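Local structure of bifunctional enzyme cysn/cysc (Mycobacterium tuberculosis, 4BZP) at residues Gly47-Leu52 / Leu63-His68; Lys97-Ala100 / Asp105-Glu108; Lys124-Lys129 / Gly133-Phe138. The protein catalyses the ATP-dependent phosphorylation of adenosine 5'-phosphosulfate at its 3'-hydroxyl, the kinase step of sulfate activation. One frame throughout, in Å; residues are numbered along the deposited sequence. Where two conformers were deposited one is given.

Contact 1. Residues Gly47-Leu52 / Leu63-His68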
# COMPACT_ATOMS: atom_id res chain seq x y z
N GLY A 47 4.29 -3.55 9.94
CA GLY A 47 3.39 -2.37 9.85
C GLY A 47 2.04 -2.77 9.29
O GLY A 47 1.18 -3.25 10.02
N LEU A 48 1.87 -2.65 7.99
CA LEU A 48 0.61 -2.96 7.33
C LEU A 48 0.05 -4.30 7.74
O LEU A 48 -1.13 -4.42 8.03
CB LEU A 48 0.77 -2.91 5.82
CG LEU A 48 -0.47 -3.28 5.01
CD1 LEU A 48 -1.64 -2.36 5.29
CD2 LEU A 48 -0.14 -3.31 3.52
N ASN A 49 0.95 -5.29 7.75
CA ASN A 49 0.56 -6.65 8.00
C ASN A 49 0.86 -7.16 9.39
O ASN A 49 0.94 -8.39 9.61
CB ASN A 49 1.09 -7.54 6.85
CG ASN A 49 0.45 -7.20 5.52
OD1 ASN A 49 -0.62 -6.63 5.41
ND2 ASN A 49 1.14 -7.63 4.43
N ALA A 50 0.98 -6.25 10.34
CA ALA A 50 1.20 -6.61 11.74
C ALA A 50 0.12 -7.47 12.34
O ALA A 50 0.38 -8.12 13.36
CB ALA A 50 1.42 -5.36 12.59
N ASP A 51 -1.08 -7.45 11.80
CA ASP A 51 -2.18 -8.26 12.30
C ASP A 51 -2.04 -9.74 11.93
O ASP A 51 -2.75 -10.58 12.51
CB ASP A 51 -3.50 -7.74 11.79
CG ASP A 51 -3.61 -7.74 10.26
OD1 ASP A 51 -2.66 -7.27 9.59
OD2 ASP A 51 -4.68 -8.16 9.79
N LEU A 52 -1.19 -10.06 10.96
CA LEU A 52 -1.10 -11.44 10.46
C LEU A 52 -0.05 -12.24 11.20
O LEU A 52 1.03 -11.75 11.54
CB LEU A 52 -0.71 -11.42 8.98
CG LEU A 52 -1.75 -10.76 8.07
CD1 LEU A 52 -1.25 -10.81 6.60
CD2 LEU A 52 -3.06 -11.44 8.19
N LEU A 63 0.15 -12.50 0.87
CA LEU A 63 0.38 -12.41 -0.55
C LEU A 63 -0.75 -11.66 -1.20
O LEU A 63 -0.47 -10.86 -2.12
CB LEU A 63 0.57 -13.78 -1.18
CG LEU A 63 1.79 -14.55 -0.72
CD1 LEU A 63 1.72 -15.99 -1.16
CD2 LEU A 63 3.07 -13.89 -1.21
N ARG A 64 -2.00 -11.89 -0.82
CA ARG A 64 -3.11 -11.15 -1.40
C ARG A 64 -2.91 -9.64 -1.19
O ARG A 64 -3.06 -8.85 -2.11
CB ARG A 64 -4.43 -11.61 -0.77
CG ARG A 64 -5.65 -11.06 -1.48
CD ARG A 64 -6.98 -11.29 -0.70
NE ARG A 64 -7.04 -10.45 0.47
CZ ARG A 64 -7.39 -9.15 0.46
NH1 ARG A 64 -7.74 -8.56 -0.68
NH2 ARG A 64 -7.37 -8.48 1.57
N ARG A 65 -2.57 -9.26 0.03
CA ARG A 65 -2.39 -7.84 0.31
C ARG A 65 -1.19 -7.32 -0.48
O ARG A 65 -1.25 -6.18 -1.01
CB ARG A 65 -2.20 -7.61 1.78
CG ARG A 65 -3.42 -7.93 2.62
CD ARG A 65 -3.16 -7.57 4.04
NE ARG A 65 -4.16 -8.15 4.95
CZ ARG A 65 -4.10 -8.00 6.28
NH1 ARG A 65 -3.11 -7.35 6.81
NH2 ARG A 65 -5.00 -8.61 7.02
N LEU A 66 -0.09 -8.06 -0.52
CA LEU A 66 1.08 -7.65 -1.29
C LEU A 66 0.65 -7.40 -2.74
O LEU A 66 1.13 -6.43 -3.39
CB LEU A 66 2.19 -8.72 -1.21
CG LEU A 66 3.24 -8.74 -0.10
CD1 LEU A 66 4.07 -9.98 -0.09
CD2 LEU A 66 4.21 -7.62 -0.37
N SER A 67 -0.19 -8.24 -3.32
CA SER A 67 -0.59 -8.01 -4.69
C SER A 67 -1.32 -6.68 -4.90
O SER A 67 -1.10 -6.02 -5.90
CB SER A 67 -1.39 -9.18 -5.25
OG SER A 67 -2.72 -9.27 -4.76
N HIS A 68 -2.14 -6.27 -3.95
CA HIS A 68 -2.83 -4.99 -4.03
C HIS A 68 -1.92 -3.80 -3.77
O HIS A 68 -2.04 -2.76 -4.42
CB HIS A 68 -4.02 -4.98 -3.05
CG HIS A 68 -5.17 -5.81 -3.52
ND1 HIS A 68 -5.99 -5.45 -4.56
CD2 HIS A 68 -5.63 -6.99 -3.06
CE1 HIS A 68 -6.87 -6.41 -4.78
NE2 HIS A 68 -6.67 -7.37 -3.89
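Arg65 on helix 56-75 reaches into the loop 47-52 and grips Asp51 in a bidentate, end-on salt bridge, which ties the loop after helix 41-44 to helix 56-75 of the P-loop kinase fold, beside the subunit interface. NH1 of Arg65 meets OD1 of Asp51 at 2.8 Å, while NH2 of Arg65 meets OD2 of Asp51 at the same 2.8 Å. Both carboxylate oxygens use their syn lone pairs, and the two flat groups lie only 11° from coplanar. The loop is built of two overlapping type I beta turns, Gly47-Ala50 and Asn49-Leu52, which bring Asn49, Asp51 and Leu52 to the guanidinium. Arg65 NH1 also donates to Asn49 OD1 at 2.9 Å, from 38° out of the amide carbonyl plane. Over one face of the Arg65 guanidinium lies Leu52, with CD1 3.9 Å above the plane near its centre.

A largely extended arginine chain spans the gap between helix and loop. Asp51, by contrast, turns its CG between the backbone N and the carbonyl carbon (chi1 60°), bringing the carboxylate round to the arginine. Glu61 OE2, one turn back on the same helix, forms a salt bridge with Arg65 NE, so acids meet the guanidinium at NE as well as at NH1 and NH2, which would restrain its rotation. Leu48 of the second subunit packs on Arg65. Within the helix, Arg64 O accepts from Ser67 OG at 2.7 Å.

Contact 2. Residues Lys97-Ala100 / Asp105-Glu108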
# COMPACT_ATOMS: atom_id res chain seq x y z
N LYS A 97 -4.17 -11.99 -11.35
CA LYS A 97 -5.54 -11.52 -11.66
C LYS A 97 -5.75 -10.14 -11.03
O LYS A 97 -6.38 -9.26 -11.64
CB LYS A 97 -6.56 -12.52 -11.16
CG LYS A 97 -7.97 -12.00 -11.33
CD LYS A 97 -8.93 -13.10 -10.97
CE LYS A 97 -10.35 -12.54 -10.88
NZ LYS A 97 -10.69 -11.95 -12.18
N VAL A 98 -5.27 -9.86 -9.84
CA VAL A 98 -5.37 -8.55 -9.26
C VAL A 98 -4.76 -7.52 -10.21
O VAL A 98 -5.29 -6.41 -10.39
CB VAL A 98 -4.73 -8.50 -7.84
CG1 VAL A 98 -4.53 -7.09 -7.35
CG2 VAL A 98 -5.59 -9.27 -6.83
N HIS A 99 -3.60 -7.83 -10.74
CA HIS A 99 -2.92 -6.91 -11.67
C HIS A 99 -3.69 -6.77 -12.97
O HIS A 99 -3.93 -5.63 -13.41
CB HIS A 99 -1.50 -7.39 -11.92
CG HIS A 99 -0.58 -7.07 -10.80
ND1 HIS A 99 -0.62 -7.74 -9.59
CD2 HIS A 99 0.35 -6.11 -10.65
CE1 HIS A 99 0.28 -7.21 -8.77
NE2 HIS A 99 0.86 -6.21 -9.39
N ALA A 100 -4.14 -7.87 -13.53
CA ALA A 100 -4.85 -7.79 -14.81
C ALA A 100 -6.15 -7.01 -14.63
O ALA A 100 -6.50 -6.23 -15.54
CB ALA A 100 -5.12 -9.20 -15.33
N ASP A 105 0.65 -4.45 -16.04
CA ASP A 105 1.50 -5.55 -16.50
C ASP A 105 2.11 -6.30 -15.31
O ASP A 105 2.54 -5.71 -14.33
CB ASP A 105 2.66 -5.01 -17.33
CG ASP A 105 2.27 -4.59 -18.73
OD1 ASP A 105 1.11 -4.73 -19.17
OD2 ASP A 105 3.20 -4.11 -19.39
N PHE A 106 2.15 -7.63 -15.43
CA PHE A 106 2.59 -8.52 -14.39
C PHE A 106 3.45 -9.59 -15.00
O PHE A 106 3.07 -10.20 -16.02
CB PHE A 106 1.35 -9.15 -13.72
CG PHE A 106 1.62 -10.17 -12.63
CD1 PHE A 106 1.83 -11.52 -12.92
CD2 PHE A 106 1.61 -9.78 -11.31
CE1 PHE A 106 2.08 -12.42 -11.92
CE2 PHE A 106 1.79 -10.72 -10.29
CZ PHE A 106 2.01 -12.03 -10.60
N PHE A 107 4.60 -9.85 -14.39
CA PHE A 107 5.52 -10.88 -14.85
C PHE A 107 5.82 -11.82 -13.71
O PHE A 107 6.25 -11.40 -12.65
CB PHE A 107 6.80 -10.24 -15.36
CG PHE A 107 6.60 -9.22 -16.42
CD1 PHE A 107 6.55 -9.59 -17.73
CD2 PHE A 107 6.45 -7.88 -16.08
CE1 PHE A 107 6.37 -8.63 -18.72
CE2 PHE A 107 6.25 -6.93 -17.06
CZ PHE A 107 6.22 -7.31 -18.37
N GLU A 108 5.64 -13.11 -13.95
CA GLU A 108 5.96 -14.20 -13.02
C GLU A 108 7.38 -14.63 -13.34
O GLU A 108 7.63 -15.19 -14.44
CB GLU A 108 4.96 -15.40 -13.08
CG GLU A 108 5.30 -16.51 -12.05
CD GLU A 108 4.62 -17.85 -12.24
OE1 GLU A 108 4.75 -18.36 -13.33
OE2 GLU A 108 3.99 -18.42 -11.32
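Phe106 presents one side of its ring to a face of the His99 imidazole, with CD2 of Phe106 3.4 Å above the His99 ring plane and displaced toward the rim. The ring planes stand 54° apart and the centroids of His99 and Phe106 are 4.9 Å from each other, an oblique pairing in which the two side chains cross at about a right angle. CD2 of Phe106 is equally close to ND1 and CG of His99, 3.5 Å from each, and CE2 of Phe106 follows at 3.9 Å from ND1 of His99. Nearer the backbones, CB of His99 meets CB of Phe106 at 3.8 Å.

The two first torsions differ. His99 has its CG opposite the carbonyl carbon (chi1 -78°), whereas Phe106 swings CG away from its own N (chi1 178°), which brings the CD2 side of the phenyl ring over the imidazole face. The imidazole is held at both nitrogens: ND1 bonds to Ala95 O, one turn back in the helix, and NE2 to Thr7 OG1. Those two bonds fix the rotation of the ring that Phe106 packs against.

The pair joins the C-terminal part of helix 89-101 to the start of strand 106-111, closing the return of a beta-alpha-beta crossover from strand 79-82. Strand 6-11 lies between those two strands in the parallel sheet, its Trp9 ring meeting Phe106, while Thr71 of helix 56-75 packs against His99.

Contact 3. Residues Lys124-Lys129 / Gly133-Phe138. With EDO (1,2-ethanediol), chain E.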
# COMPACT_ATOMS: atom_id res chain seq x y z
N LYS A 124 20.72 -16.80 5.57
CA LYS A 124 20.16 -16.31 6.82
C LYS A 124 20.04 -17.44 7.84
O LYS A 124 19.47 -17.19 8.91
CB LYS A 124 18.75 -15.69 6.59
CG LYS A 124 18.81 -14.46 5.70
CD LYS A 124 17.41 -13.91 5.46
CE LYS A 124 17.42 -12.66 4.61
NZ LYS A 124 17.70 -13.02 3.17
N GLY A 125 20.57 -18.63 7.53
CA GLY A 125 20.50 -19.75 8.47
C GLY A 125 19.12 -20.32 8.67
O GLY A 125 18.90 -21.09 9.61
N LEU A 126 18.16 -20.02 7.82
CA LEU A 126 16.80 -20.54 7.93
C LEU A 126 16.77 -22.03 7.65
O LEU A 126 16.01 -22.77 8.30
CB LEU A 126 15.89 -19.82 6.90
CG LEU A 126 15.73 -18.33 7.20
CD1 LEU A 126 14.91 -17.74 6.04
CD2 LEU A 126 15.07 -18.06 8.54
N TYR A 127 17.56 -22.55 6.71
CA TYR A 127 17.61 -24.01 6.46
C TYR A 127 18.18 -24.67 7.70
O TYR A 127 17.67 -25.73 8.09
CB TYR A 127 18.42 -24.40 5.22
CG TYR A 127 17.66 -24.15 3.93
CD1 TYR A 127 17.75 -22.93 3.31
CD2 TYR A 127 16.89 -25.13 3.35
CE1 TYR A 127 17.04 -22.68 2.12
CE2 TYR A 127 16.18 -24.93 2.20
CZ TYR A 127 16.26 -23.69 1.57
OH TYR A 127 15.48 -23.47 0.45
N ALA A 128 19.23 -24.11 8.30
CA ALA A 128 19.79 -24.75 9.53
C ALA A 128 18.72 -24.78 10.62
O ALA A 128 18.61 -25.80 11.31
CB ALA A 128 21.02 -24.00 9.99
N LYS A 129 17.93 -23.73 10.78
CA LYS A 129 16.84 -23.77 11.77
C LYS A 129 15.83 -24.85 11.39
O LYS A 129 15.33 -25.63 12.29
CB LYS A 129 16.14 -22.45 11.89
CG LYS A 129 16.79 -21.46 12.78
CD LYS A 129 15.81 -20.35 13.14
CE LYS A 129 16.42 -19.25 13.95
NZ LYS A 129 15.32 -18.59 14.70
N GLY A 133 14.55 -28.46 13.47
CA GLY A 133 13.16 -28.48 13.95
C GLY A 133 12.67 -27.20 14.57
O GLY A 133 11.62 -27.13 15.21
N GLU A 134 13.41 -26.10 14.36
CA GLU A 134 13.05 -24.83 14.94
C GLU A 134 12.10 -24.02 14.07
O GLU A 134 11.52 -23.01 14.52
CB GLU A 134 14.31 -23.99 15.24
CG GLU A 134 15.11 -24.57 16.38
CD GLU A 134 16.42 -23.87 16.58
OE1 GLU A 134 16.56 -22.69 16.16
OE2 GLU A 134 17.34 -24.57 17.11
N ILE A 135 12.00 -24.40 12.83
CA ILE A 135 10.98 -23.81 11.91
C ILE A 135 10.30 -25.01 11.32
O ILE A 135 10.94 -25.93 10.82
CB ILE A 135 11.62 -22.97 10.74
CG1 ILE A 135 12.34 -21.75 11.25
CG2 ILE A 135 10.53 -22.52 9.74
CD1 ILE A 135 13.20 -21.06 10.18
N THR A 136 8.97 -25.01 11.32
CA THR A 136 8.21 -26.06 10.62
C THR A 136 7.35 -25.39 9.51
O THR A 136 7.21 -24.18 9.45
CB THR A 136 7.33 -26.88 11.61
OG1 THR A 136 6.44 -25.97 12.23
CG2 THR A 136 8.22 -27.56 12.66
N HIS A 137 6.77 -26.24 8.67
CA HIS A 137 6.06 -25.81 7.45
C HIS A 137 6.93 -24.92 6.59
O HIS A 137 6.52 -23.86 6.13
CB HIS A 137 4.76 -25.13 7.83
CG HIS A 137 3.84 -26.09 8.52
ND1 HIS A 137 2.99 -26.91 7.82
CD2 HIS A 137 3.70 -26.42 9.83
CE1 HIS A 137 2.33 -27.69 8.67
NE2 HIS A 137 2.76 -27.42 9.90
N PHE A 138 8.19 -25.34 6.47
CA PHE A 138 9.20 -24.62 5.71
C PHE A 138 9.12 -25.14 4.28
O PHE A 138 9.34 -26.34 3.99
CB PHE A 138 10.56 -24.91 6.29
CG PHE A 138 11.68 -24.11 5.69
CD1 PHE A 138 12.25 -24.47 4.49
CD2 PHE A 138 12.07 -22.98 6.30
CE1 PHE A 138 13.31 -23.71 3.98
CE2 PHE A 138 13.14 -22.23 5.82
CZ PHE A 138 13.72 -22.60 4.63
C1 EDO E . 20.51 -23.82 13.66
O1 EDO E . 21.83 -23.69 14.18
C2 EDO E . 19.58 -23.72 14.83
O2 EDO E . 20.05 -24.60 15.83
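Phe138 drives the edge of its ring toward the face of Tyr127, a T-shaped pair with planes 65° apart and centroids of the Tyr127 and Phe138 rings 4.9 Å from each other. The leading atom is CE1 of Phe138, which stands 3.6 Å above the Tyr127 ring plane, offset toward the rim. Although the CB of Tyr127 points away from the loop, CG set opposite the carbonyl carbon (chi1 -77°) leads the ring back to where Phe138 meets it. A chi1 of -174° turns the Phe138 ring away from its own N and toward the helix. Phe138 CE2 lies 3.8 Å from Leu126 CB, with the methylene near the phenyl plane. The phenyl ring thus touches two consecutive helical residues, Leu126 through CE2 and Tyr127 through CE1.

Leu126 and Tyr127 lie in the first turn of helix 126-131, which begins after Gly125 at the N-cap and ends in a Schellman motif: Gly133 takes positive phi, and Glu134 N donates to Lys129 O at 2.9 Å. The reversal brings Ile135 back over the helix, where its CD1 touches Lys129 CB at 3.7 Å and Leu126 CD2 at 3.9 Å. The extended chains of Lys129 and Glu134 cross at about a right angle. Their opposite charges stay beyond salt-bridge range, NZ of Lys129 lying 4.5 Å from OE1 of Glu134, and 1,2-ethanediol, probably from the crystallisation liquor, donates from O2 to Glu134 OE2.

The start of the helix lies near the nucleotide: Lys124, just before it, touches ADP, and the Leu126 side chain is about 7 Å away. This position, following the pocket residues Arg121 and Pro123, is consistent with the lid region of P-loop kinases. Tyr127 OH bonds to the carbonyl oxygen of Ser14, a residue of the ADP pocket.

Overall arrangement
The three contacts follow one another along the chain without interleaving, all within the adenylylsulphate kinase family region. Contacts 1 and 2 are neighbours, their centres about 17 Å apart: helix 56-75 of contact 1 packs against helix 89-101 of contact 2, Ser67 O lying 3.4 Å from His99 CE1. From this pair of helices, contact 2 reaches strand 106-111 of the parallel sheet and contact 1 the subunit interface. Contact 3 is separate, with centres about 23 Å from contact 1 and about 31 Å from contact 2, which lies on the opposite side of the chain's centre. It borders the ADP site, so the nucleotide-side contact is remote from the two that touch each other.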